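Local coordinates for glucose-6-phosphate isomerase like protein (Thermus thermophilus, PDB 1WIW), which probably interconverts phosphorylated sugars as a member of the PGI/PMI isomerase family, with glucose-6-phosphate and perhaps mannose-6-phosphate as substrates, at residues P105-P108 against Y112-L115; L42-G47 against L74-G79; R140-E145 against E149-K154; E243-G248 against W259-W264. All blocks are in the same frame, centred on the assembly; numbering follows the deposited sequence.

Contact 1. Residues P105-P108 against Y112-L115; sequences PPSP and YRYL
Ser107 and Arg113 make a small polar contact at an ST turn leading into helix 110-121, in the N-terminal SIS domain, where the loop that follows strand 102-103 turns into the helix. Only 71 Å² is buried between the two segments, so the evidence lies in polar geometry rather than in packing. Ser107 points its CB toward the helix, and its OG bonds to the backbone N of Leu109, just before the helix. Arg113 reaches back from the helix with its chain extended from CG to NE, having left the backbone with CG beside the N (chi1 -57°). This brings NH1 to 3.1 Å from OG of Ser107, the hydroxyl lying at the edge of the guanidinium, near its plane. The CB of Ser107 sits in that same plane, 3.4 Å from NH1 of Arg113. Glu20 ties the two ends together, since its OE1 forms a salt bridge with NH2 of Arg113 and a hydrogen bond with Ser107 OG, while Thr27 takes the NE of the arginine. A water completes the join: it donates to Pro105 O at 2.7 Å and accepts a weak bond from Arg113 NH1 at 3.1 Å.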
# COMPACT_ATOMS: atom_id res chain seq x y z
N PRO B 105 -24.20 -1.25 6.73
CA PRO B 105 -23.60 -1.01 8.04
C PRO B 105 -22.14 -1.47 8.14
O PRO B 105 -21.68 -2.33 7.38
CB PRO B 105 -24.53 -1.76 9.00
CG PRO B 105 -25.16 -2.82 8.13
CD PRO B 105 -25.41 -2.09 6.84
N PRO B 106 -21.38 -0.88 9.07
CA PRO B 106 -19.97 -1.23 9.25
C PRO B 106 -19.78 -2.71 9.56
O PRO B 106 -20.54 -3.29 10.33
CB PRO B 106 -19.54 -0.34 10.43
CG PRO B 106 -20.45 0.84 10.32
CD PRO B 106 -21.77 0.19 10.01
N SER B 107 -18.76 -3.29 8.94
CA SER B 107 -18.44 -4.70 9.14
C SER B 107 -17.13 -4.98 8.41
O SER B 107 -16.87 -4.40 7.36
CB SER B 107 -19.54 -5.60 8.56
OG SER B 107 -19.12 -6.96 8.52
N PRO B 108 -16.28 -5.84 8.98
CA PRO B 108 -15.00 -6.18 8.35
C PRO B 108 -15.30 -6.89 7.03
O PRO B 108 -14.47 -6.89 6.12
CB PRO B 108 -14.36 -7.15 9.34
CG PRO B 108 -15.13 -6.96 10.62
CD PRO B 108 -16.52 -6.66 10.19
N TYR B 112 -17.34 -7.40 0.66
CA TYR B 112 -18.09 -8.32 -0.18
C TYR B 112 -19.45 -7.73 -0.53
O TYR B 112 -19.90 -7.83 -1.67
CB TYR B 112 -18.30 -9.67 0.52
CG TYR B 112 -19.40 -10.52 -0.11
CD1 TYR B 112 -20.73 -10.39 0.31
CD2 TYR B 112 -19.13 -11.39 -1.16
CE1 TYR B 112 -21.76 -11.12 -0.31
CE2 TYR B 112 -20.15 -12.12 -1.79
CZ TYR B 112 -21.47 -11.97 -1.36
OH TYR B 112 -22.48 -12.67 -1.99
N ARG B 113 -20.10 -7.13 0.45
CA ARG B 113 -21.42 -6.55 0.23
C ARG B 113 -21.38 -5.35 -0.73
O ARG B 113 -22.29 -5.17 -1.54
CB ARG B 113 -22.06 -6.19 1.58
CG ARG B 113 -22.17 -7.41 2.50
CD ARG B 113 -22.76 -7.10 3.88
NE ARG B 113 -22.73 -8.28 4.74
CZ ARG B 113 -22.04 -8.38 5.87
NH1 ARG B 113 -21.31 -7.35 6.30
NH2 ARG B 113 -22.06 -9.51 6.57
N TYR B 114 -20.34 -4.53 -0.65
CA TYR B 114 -20.24 -3.39 -1.57
C TYR B 114 -20.04 -3.91 -2.99
O TYR B 114 -20.68 -3.45 -3.93
CB TYR B 114 -19.06 -2.47 -1.21
CG TYR B 114 -19.32 -1.50 -0.08
CD1 TYR B 114 -19.01 -1.83 1.24
CD2 TYR B 114 -19.84 -0.23 -0.33
CE1 TYR B 114 -19.22 -0.91 2.29
CE2 TYR B 114 -20.06 0.69 0.69
CZ TYR B 114 -19.75 0.34 2.00
OH TYR B 114 -19.96 1.25 3.02
N LEU B 115 -19.14 -4.88 -3.14
CA LEU B 115 -18.85 -5.46 -4.46
C LEU B 115 -20.09 -6.10 -5.07
O LEU B 115 -20.37 -5.91 -6.25
CB LEU B 115 -17.73 -6.50 -4.36
CG LEU B 115 -17.39 -7.21 -5.68
CD1 LEU B 115 -16.92 -6.21 -6.72
CD2 LEU B 115 -16.34 -8.25 -5.44
O HOH W 1 -22.71 -4.59 6.32

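Contact 2. Residues L42-G47 against L74-G79; sequences LGYGEG and LGEAAG
Tyr44, on strand 39-45, meets Glu76 and Ala77 in the first turn of helix 76-83, and 133 Å² is buried between the segments. The polar part is a tight approach of a carboxylate to the rim of a ring: OE1 of Glu76 stands 3.0 Å from CE2 of Tyr44, at the ring edge and in its plane. Glu76 gets there with an extended chain whose CG lies anti to the backbone N (chi1 179°), crossing the tyrosine at about a right angle. The carboxylate and ring planes are turned 53° apart. An oxygen at this edge would meet the slightly positive ring hydrogens, which probably offsets part of the crowding. The apolar part lies on CE1, on the other side of CZ from CE2, where Tyr44 CE1 comes within 4.3 Å of Ala77 CB. A type II' turn, closed by Gly47 N to Tyr44 O at 2.8 Å, ends the strand, and Gly75 takes the N-cap position of the helix. In the fold, strand 39-45 is an outermost strand of the parallel sheet within this chain, paired with strand 64-70 through Leu68, and helix 76-83 is the connecting helix of the beta-alpha-beta crossover from strand 64-70 to strand 90-95.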
# COMPACT_ATOMS: atom_id res chain seq x y z
N LEU B 42 -16.29 5.34 -6.81
CA LEU B 42 -15.21 5.90 -6.03
C LEU B 42 -15.49 5.42 -4.61
O LEU B 42 -16.55 5.71 -4.06
CB LEU B 42 -15.25 7.43 -6.09
CG LEU B 42 -14.15 8.21 -5.36
CD1 LEU B 42 -12.78 7.78 -5.86
CD2 LEU B 42 -14.36 9.69 -5.60
N GLY B 43 -14.56 4.68 -4.02
CA GLY B 43 -14.80 4.16 -2.69
C GLY B 43 -13.87 4.63 -1.60
O GLY B 43 -12.74 5.05 -1.85
N TYR B 44 -14.37 4.56 -0.36
CA TYR B 44 -13.63 4.96 0.82
C TYR B 44 -13.84 3.91 1.91
O TYR B 44 -14.90 3.27 1.97
CB TYR B 44 -14.12 6.31 1.34
CG TYR B 44 -14.08 7.40 0.29
CD1 TYR B 44 -15.11 7.56 -0.63
CD2 TYR B 44 -12.98 8.26 0.21
CE1 TYR B 44 -15.05 8.55 -1.61
CE2 TYR B 44 -12.91 9.25 -0.76
CZ TYR B 44 -13.95 9.39 -1.67
OH TYR B 44 -13.87 10.37 -2.63
N GLY B 45 -12.83 3.72 2.75
CA GLY B 45 -12.93 2.75 3.83
C GLY B 45 -13.36 1.37 3.38
O GLY B 45 -12.70 0.75 2.55
N GLU B 46 -14.47 0.89 3.94
CA GLU B 46 -15.01 -0.43 3.64
C GLU B 46 -15.50 -0.57 2.20
O GLU B 46 -15.88 -1.66 1.78
CB GLU B 46 -16.16 -0.76 4.60
CG GLU B 46 -15.71 -1.03 6.04
CD GLU B 46 -16.88 -1.21 7.01
OE1 GLU B 46 -18.00 -1.52 6.55
OE2 GLU B 46 -16.67 -1.05 8.23
N GLY B 47 -15.48 0.53 1.45
CA GLY B 47 -15.93 0.48 0.08
C GLY B 47 -14.83 0.63 -0.96
O GLY B 47 -15.06 0.40 -2.15
N LEU B 74 -12.98 11.72 5.92
CA LEU B 74 -12.86 13.07 6.48
C LEU B 74 -13.52 14.16 5.64
O LEU B 74 -12.91 15.20 5.38
CB LEU B 74 -11.39 13.43 6.70
CG LEU B 74 -10.69 12.88 7.95
CD1 LEU B 74 -9.21 13.21 7.88
CD2 LEU B 74 -11.30 13.49 9.20
N GLY B 75 -14.75 13.92 5.23
CA GLY B 75 -15.47 14.92 4.45
C GLY B 75 -15.28 14.92 2.95
O GLY B 75 -16.11 15.49 2.23
N GLU B 76 -14.22 14.29 2.46
CA GLU B 76 -13.98 14.26 1.02
C GLU B 76 -15.17 13.77 0.21
O GLU B 76 -15.53 14.36 -0.80
CB GLU B 76 -12.75 13.40 0.70
CG GLU B 76 -12.46 13.31 -0.79
CD GLU B 76 -11.11 12.70 -1.09
OE1 GLU B 76 -10.88 11.52 -0.73
OE2 GLU B 76 -10.27 13.40 -1.70
N ALA B 77 -15.79 12.68 0.66
CA ALA B 77 -16.94 12.10 -0.03
C ALA B 77 -17.95 13.16 -0.44
O ALA B 77 -18.39 13.20 -1.59
CB ALA B 77 -17.61 11.05 0.84
N ALA B 78 -18.33 14.02 0.51
CA ALA B 78 -19.29 15.07 0.24
C ALA B 78 -18.78 16.00 -0.84
O ALA B 78 -19.54 16.49 -1.67
CB ALA B 78 -19.58 15.85 1.51
N GLY B 79 -17.47 16.25 -0.83
CA GLY B 79 -16.88 17.12 -1.82
C GLY B 79 -17.08 16.57 -3.22
O GLY B 79 -17.64 17.25 -4.08

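Contact 3. Residues R140-E145 against E149-K154; sequences RRLGPE and EENPAK
Asn151 and Leu142 form the tight centre of this contact, which joins the loop after helix 125-139 to the start of helix 152-160. The asparagine ND2 gives a hydrogen bond to Leu142 O at 3.0 Å, with an N-H...O angle of 159°; the acceptor lies close to the amide plane, but the donor stands well above the carbonyl plane. Tyr268 also bonds to this carbonyl. Beside the polar pair, one methyl of Leu142, CD2, packs at 3.8 Å from Ala153 CB and 3.9 Å from Pro152 CD. Farther along, Lys154 stretches its extended chain past Gly143 and places NZ 2.6 Å from Pro144 O. A salt bridge to Asp5 and bonds to the carbonyls of Leu4 and Val146 further grip this buried ammonium, and would probably favour its charged form.

The exposed side is looser. Arg141 bends at chi3 (70°) and lays one guanidinium face over Glu150 O, which is 3.1 Å above the plane, yet the angle is too poor for a hydrogen bond. Its NH2 also stays 5.3 Å from Glu150 OE2, with no close ion pair.

The arrangement is that of an asparagine N-cap: OD1 of Asn151 accepts from Lys154 N at 3.0 Å (165°) and weakly from Ala153 N, so one amide both caps the helix and holds the preceding loop.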
# COMPACT_ATOMS: atom_id res chain seq x y z
N ARG B 140 -16.83 -24.58 2.84
CA ARG B 140 -16.93 -25.99 3.23
C ARG B 140 -15.84 -26.49 4.17
O ARG B 140 -16.10 -27.34 5.02
CB ARG B 140 -16.94 -26.88 1.99
CG ARG B 140 -18.13 -26.66 1.07
CD ARG B 140 -17.96 -27.44 -0.23
NE ARG B 140 -18.93 -27.04 -1.25
CZ ARG B 140 -18.82 -27.35 -2.54
NH1 ARG B 140 -19.74 -26.95 -3.40
NH2 ARG B 140 -17.78 -28.06 -2.97
N ARG B 141 -14.63 -25.97 4.02
CA ARG B 141 -13.51 -26.42 4.86
C ARG B 141 -13.01 -25.39 5.86
O ARG B 141 -12.01 -25.62 6.54
CB ARG B 141 -12.34 -26.84 3.96
CG ARG B 141 -12.68 -27.96 2.98
CD ARG B 141 -11.58 -28.16 1.94
NE ARG B 141 -10.35 -28.73 2.49
CZ ARG B 141 -10.26 -29.97 2.98
NH1 ARG B 141 -9.10 -30.41 3.46
NH2 ARG B 141 -11.32 -30.76 2.97
N LEU B 142 -13.70 -24.26 5.97
CA LEU B 142 -13.26 -23.20 6.88
C LEU B 142 -14.01 -23.02 8.19
O LEU B 142 -13.55 -22.31 9.08
CB LEU B 142 -13.26 -21.86 6.13
CG LEU B 142 -12.46 -21.80 4.82
CD1 LEU B 142 -12.61 -20.42 4.21
CD2 LEU B 142 -10.98 -22.12 5.09
N GLY B 143 -15.17 -23.66 8.31
CA GLY B 143 -15.95 -23.53 9.52
C GLY B 143 -15.33 -24.13 10.77
O GLY B 143 -14.49 -25.02 10.68
N PRO B 144 -15.74 -23.66 11.96
CA PRO B 144 -15.25 -24.12 13.26
C PRO B 144 -15.39 -25.62 13.47
O PRO B 144 -14.60 -26.23 14.19
CB PRO B 144 -16.11 -23.33 14.25
CG PRO B 144 -16.43 -22.08 13.50
CD PRO B 144 -16.76 -22.60 12.13
N GLU B 145 -16.40 -26.22 12.83
CA GLU B 145 -16.64 -27.65 12.97
C GLU B 145 -15.63 -28.47 12.17
O GLU B 145 -15.51 -29.68 12.36
CB GLU B 145 -18.07 -28.00 12.54
CG GLU B 145 -18.33 -27.99 11.03
CD GLU B 145 -18.46 -26.59 10.43
OE1 GLU B 145 -18.62 -26.51 9.20
OE2 GLU B 145 -18.40 -25.59 11.18
N GLU B 149 -6.58 -30.19 10.97
CA GLU B 149 -5.95 -30.97 9.92
C GLU B 149 -6.66 -30.86 8.56
O GLU B 149 -6.08 -31.19 7.53
CB GLU B 149 -5.87 -32.45 10.32
CG GLU B 149 -7.22 -33.09 10.60
CD GLU B 149 -7.60 -33.07 12.07
OE1 GLU B 149 -7.23 -32.10 12.77
OE2 GLU B 149 -8.28 -34.03 12.51
N GLU B 150 -7.90 -30.38 8.55
CA GLU B 150 -8.63 -30.24 7.29
C GLU B 150 -9.07 -28.81 7.02
O GLU B 150 -9.67 -28.52 5.98
CB GLU B 150 -9.88 -31.15 7.30
CG GLU B 150 -9.58 -32.62 7.55
CD GLU B 150 -10.83 -33.48 7.51
OE1 GLU B 150 -11.80 -33.17 8.23
OE2 GLU B 150 -10.83 -34.49 6.76
N ASN B 151 -8.77 -27.91 7.95
CA ASN B 151 -9.16 -26.51 7.82
C ASN B 151 -7.94 -25.64 7.52
O ASN B 151 -7.07 -25.47 8.37
CB ASN B 151 -9.82 -26.07 9.13
CG ASN B 151 -10.47 -24.71 9.03
OD1 ASN B 151 -9.90 -23.78 8.46
ND2 ASN B 151 -11.67 -24.58 9.59
N PRO B 152 -7.86 -25.09 6.29
CA PRO B 152 -6.73 -24.24 5.88
C PRO B 152 -6.56 -22.96 6.69
O PRO B 152 -5.44 -22.53 6.92
CB PRO B 152 -7.05 -23.94 4.41
CG PRO B 152 -7.84 -25.13 3.98
CD PRO B 152 -8.75 -25.36 5.16
N ALA B 153 -7.67 -22.36 7.10
CA ALA B 153 -7.62 -21.12 7.88
C ALA B 153 -7.09 -21.40 9.29
O ALA B 153 -6.28 -20.63 9.80
CB ALA B 153 -9.01 -20.48 7.96
N LYS B 154 -7.55 -22.48 9.90
CA LYS B 154 -7.08 -22.83 11.24
C LYS B 154 -5.59 -23.16 11.16
O LYS B 154 -4.81 -22.72 11.99
CB LYS B 154 -7.83 -24.05 11.81
CG LYS B 154 -9.26 -23.77 12.22
CD LYS B 154 -9.88 -24.95 12.95
CE LYS B 154 -11.35 -24.69 13.29
NZ LYS B 154 -11.99 -25.88 13.93

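Contact 4. Residues E243-G248 against W259-W264; sequences EVPATG and WYRMAW
Arg261, on the long helix 251-272, carries this contact by running its side chain past Val244 and across Pro245, where strand 240-244 runs out into a loop. Just before it, Tyr260 belongs to the helix's other surroundings: its OH bonds to Leu21 O. Arg261 starts with CG anti to the backbone N (chi1 179°), runs straight to CD and then bends at chi3 (-65°). Its CD meets CG1 of Val244 at 3.7 Å, the two side chains sliding past each other in opposite directions. The arginine side chain crosses that of Pro245 at about a right angle, with Arg261 NH2 3.7 Å from Pro245 CD. Over the centre of one guanidinium face, 4.1 Å above the plane, stands Pro245 O. CE of Met262, a selenomethionine, comes no nearer than 4.6 Å to CG2 of Val244, the side chain turning to Val219 and Leu221 of strand 216-221. One turn on from Tyr260, Trp264 sets its CD1 over the tyrosine face, toward the rim, and gives a weak NE1 bond to Tyr260 OH at 3.2 Å (164°).

Across the two segments there is no hydrogen bond, so the arginine contributes its aliphatic part and a flat face. Its charge is met elsewhere: NH1 forms a salt bridge with Glu138 OE2, the oxygen that also takes Thr247 OG1, which implies that Glu138 joins loop and helix through a shared acceptor.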
# COMPACT_ATOMS: atom_id res chain seq x y z
N GLU B 243 1.92 -20.76 0.91
CA GLU B 243 1.39 -20.48 -0.42
C GLU B 243 -0.11 -20.73 -0.32
O GLU B 243 -0.54 -21.86 -0.10
CB GLU B 243 2.00 -21.42 -1.46
CG GLU B 243 3.51 -21.34 -1.56
CD GLU B 243 4.09 -22.35 -2.55
OE1 GLU B 243 3.83 -22.21 -3.76
OE2 GLU B 243 4.78 -23.28 -2.10
N VAL B 244 -0.91 -19.68 -0.45
CA VAL B 244 -2.36 -19.83 -0.35
C VAL B 244 -2.97 -19.96 -1.74
O VAL B 244 -2.88 -19.04 -2.56
CB VAL B 244 -3.02 -18.62 0.36
CG1 VAL B 244 -4.50 -18.90 0.59
CG2 VAL B 244 -2.31 -18.33 1.68
N PRO B 245 -3.59 -21.11 -2.04
CA PRO B 245 -4.20 -21.30 -3.35
C PRO B 245 -5.50 -20.50 -3.46
O PRO B 245 -6.19 -20.29 -2.47
CB PRO B 245 -4.42 -22.80 -3.42
CG PRO B 245 -4.74 -23.14 -2.00
CD PRO B 245 -3.71 -22.33 -1.22
N ALA B 246 -5.83 -20.06 -4.67
CA ALA B 246 -7.04 -19.28 -4.88
C ALA B 246 -8.12 -20.06 -5.62
O ALA B 246 -7.96 -20.43 -6.78
CB ALA B 246 -6.71 -18.02 -5.66
N THR B 247 -9.22 -20.30 -4.92
CA THR B 247 -10.36 -21.00 -5.49
C THR B 247 -11.07 -20.04 -6.44
O THR B 247 -11.06 -18.83 -6.22
CB THR B 247 -11.33 -21.43 -4.37
OG1 THR B 247 -10.64 -22.29 -3.46
CG2 THR B 247 -12.54 -22.17 -4.95
N GLY B 248 -11.68 -20.58 -7.50
CA GLY B 248 -12.38 -19.72 -8.45
C GLY B 248 -12.02 -19.98 -9.90
O GLY B 248 -10.92 -20.45 -10.20
N TRP B 259 -9.47 -13.47 -0.30
CA TRP B 259 -9.90 -12.52 0.72
C TRP B 259 -10.75 -13.22 1.79
O TRP B 259 -10.55 -13.02 2.98
CB TRP B 259 -10.70 -11.39 0.07
CG TRP B 259 -11.28 -10.40 1.03
CD1 TRP B 259 -10.66 -9.30 1.56
CD2 TRP B 259 -12.60 -10.42 1.58
NE1 TRP B 259 -11.52 -8.64 2.42
CE2 TRP B 259 -12.72 -9.31 2.45
CE3 TRP B 259 -13.70 -11.28 1.43
CZ2 TRP B 259 -13.89 -9.03 3.17
CZ3 TRP B 259 -14.87 -11.00 2.14
CH2 TRP B 259 -14.95 -9.89 3.00
N TYR B 260 -11.70 -14.04 1.34
CA TYR B 260 -12.60 -14.76 2.26
C TYR B 260 -11.83 -15.75 3.15
O TYR B 260 -12.08 -15.82 4.36
CB TYR B 260 -13.67 -15.52 1.46
CG TYR B 260 -14.73 -16.21 2.30
CD1 TYR B 260 -15.60 -15.47 3.11
CD2 TYR B 260 -14.90 -17.59 2.25
CE1 TYR B 260 -16.62 -16.09 3.84
CE2 TYR B 260 -15.92 -18.22 2.99
CZ TYR B 260 -16.78 -17.47 3.77
OH TYR B 260 -17.79 -18.07 4.48
N ARG B 261 -10.92 -16.52 2.58
CA ARG B 261 -10.15 -17.47 3.38
C ARG B 261 -9.29 -16.72 4.40
O ARG B 261 -9.03 -17.22 5.50
CB ARG B 261 -9.25 -18.34 2.49
CG ARG B 261 -8.41 -19.32 3.30
CD ARG B 261 -7.48 -20.16 2.43
NE ARG B 261 -8.20 -21.04 1.53
CZ ARG B 261 -7.67 -22.13 0.97
NH1 ARG B 261 -8.38 -22.89 0.15
NH2 ARG B 261 -6.42 -22.47 1.26
N MSE B 262 -8.82 -15.53 4.04
CA MSE B 262 -8.01 -14.75 4.97
C MSE B 262 -8.88 -14.15 6.09
O MSE B 262 -8.41 -13.96 7.20
CB MSE B 262 -7.26 -13.63 4.23
CG MSE B 262 -6.17 -14.16 3.31
SE MSE B 262 -4.79 -15.19 4.24
CE MSE B 262 -3.26 -14.28 3.54
N ALA B 263 -10.14 -13.86 5.79
CA ALA B 263 -11.03 -13.32 6.82
C ALA B 263 -11.18 -14.41 7.88
O ALA B 263 -11.10 -14.15 9.08
CB ALA B 263 -12.39 -12.95 6.23
N TRP B 264 -11.40 -15.64 7.42
CA TRP B 264 -11.54 -16.78 8.32
C TRP B 264 -10.23 -17.01 9.09
O TRP B 264 -10.24 -17.32 10.28
CB TRP B 264 -11.89 -18.05 7.54
CG TRP B 264 -13.36 -18.31 7.42
CD1 TRP B 264 -14.12 -18.25 6.29
CD2 TRP B 264 -14.25 -18.70 8.48
NE1 TRP B 264 -15.43 -18.58 6.58
CE2 TRP B 264 -15.53 -18.86 7.92
CE3 TRP B 264 -14.08 -18.93 9.86
CZ2 TRP B 264 -16.65 -19.24 8.68
CZ3 TRP B 264 -15.19 -19.31 10.62
CH2 TRP B 264 -16.46 -19.46 10.02

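How the contacts relate
From the N terminus, contact 2 comes first and closes the longest loop, with 26 residues between its segments, tying an outermost strand, within this chain, of the N-terminal sheet to the helix after the next strand. Contact 1 follows with three intervening residues at the entrance to helix 110-121. Contact 3 likewise spans three residues ahead of helix 152-160, and contact 4 spans ten, from strand to helix in the C-terminal SIS domain. All lie in series; none nests or crosses. They still meet in space: Glu46 of contact 2 reaches Ser107 and Tyr114, Trp259 packs on Pro108 and Tyr112, and Trp264 on Leu142, Pro144 and Ala153. Helix 251-272 thus touches both contact 1 and contact 3.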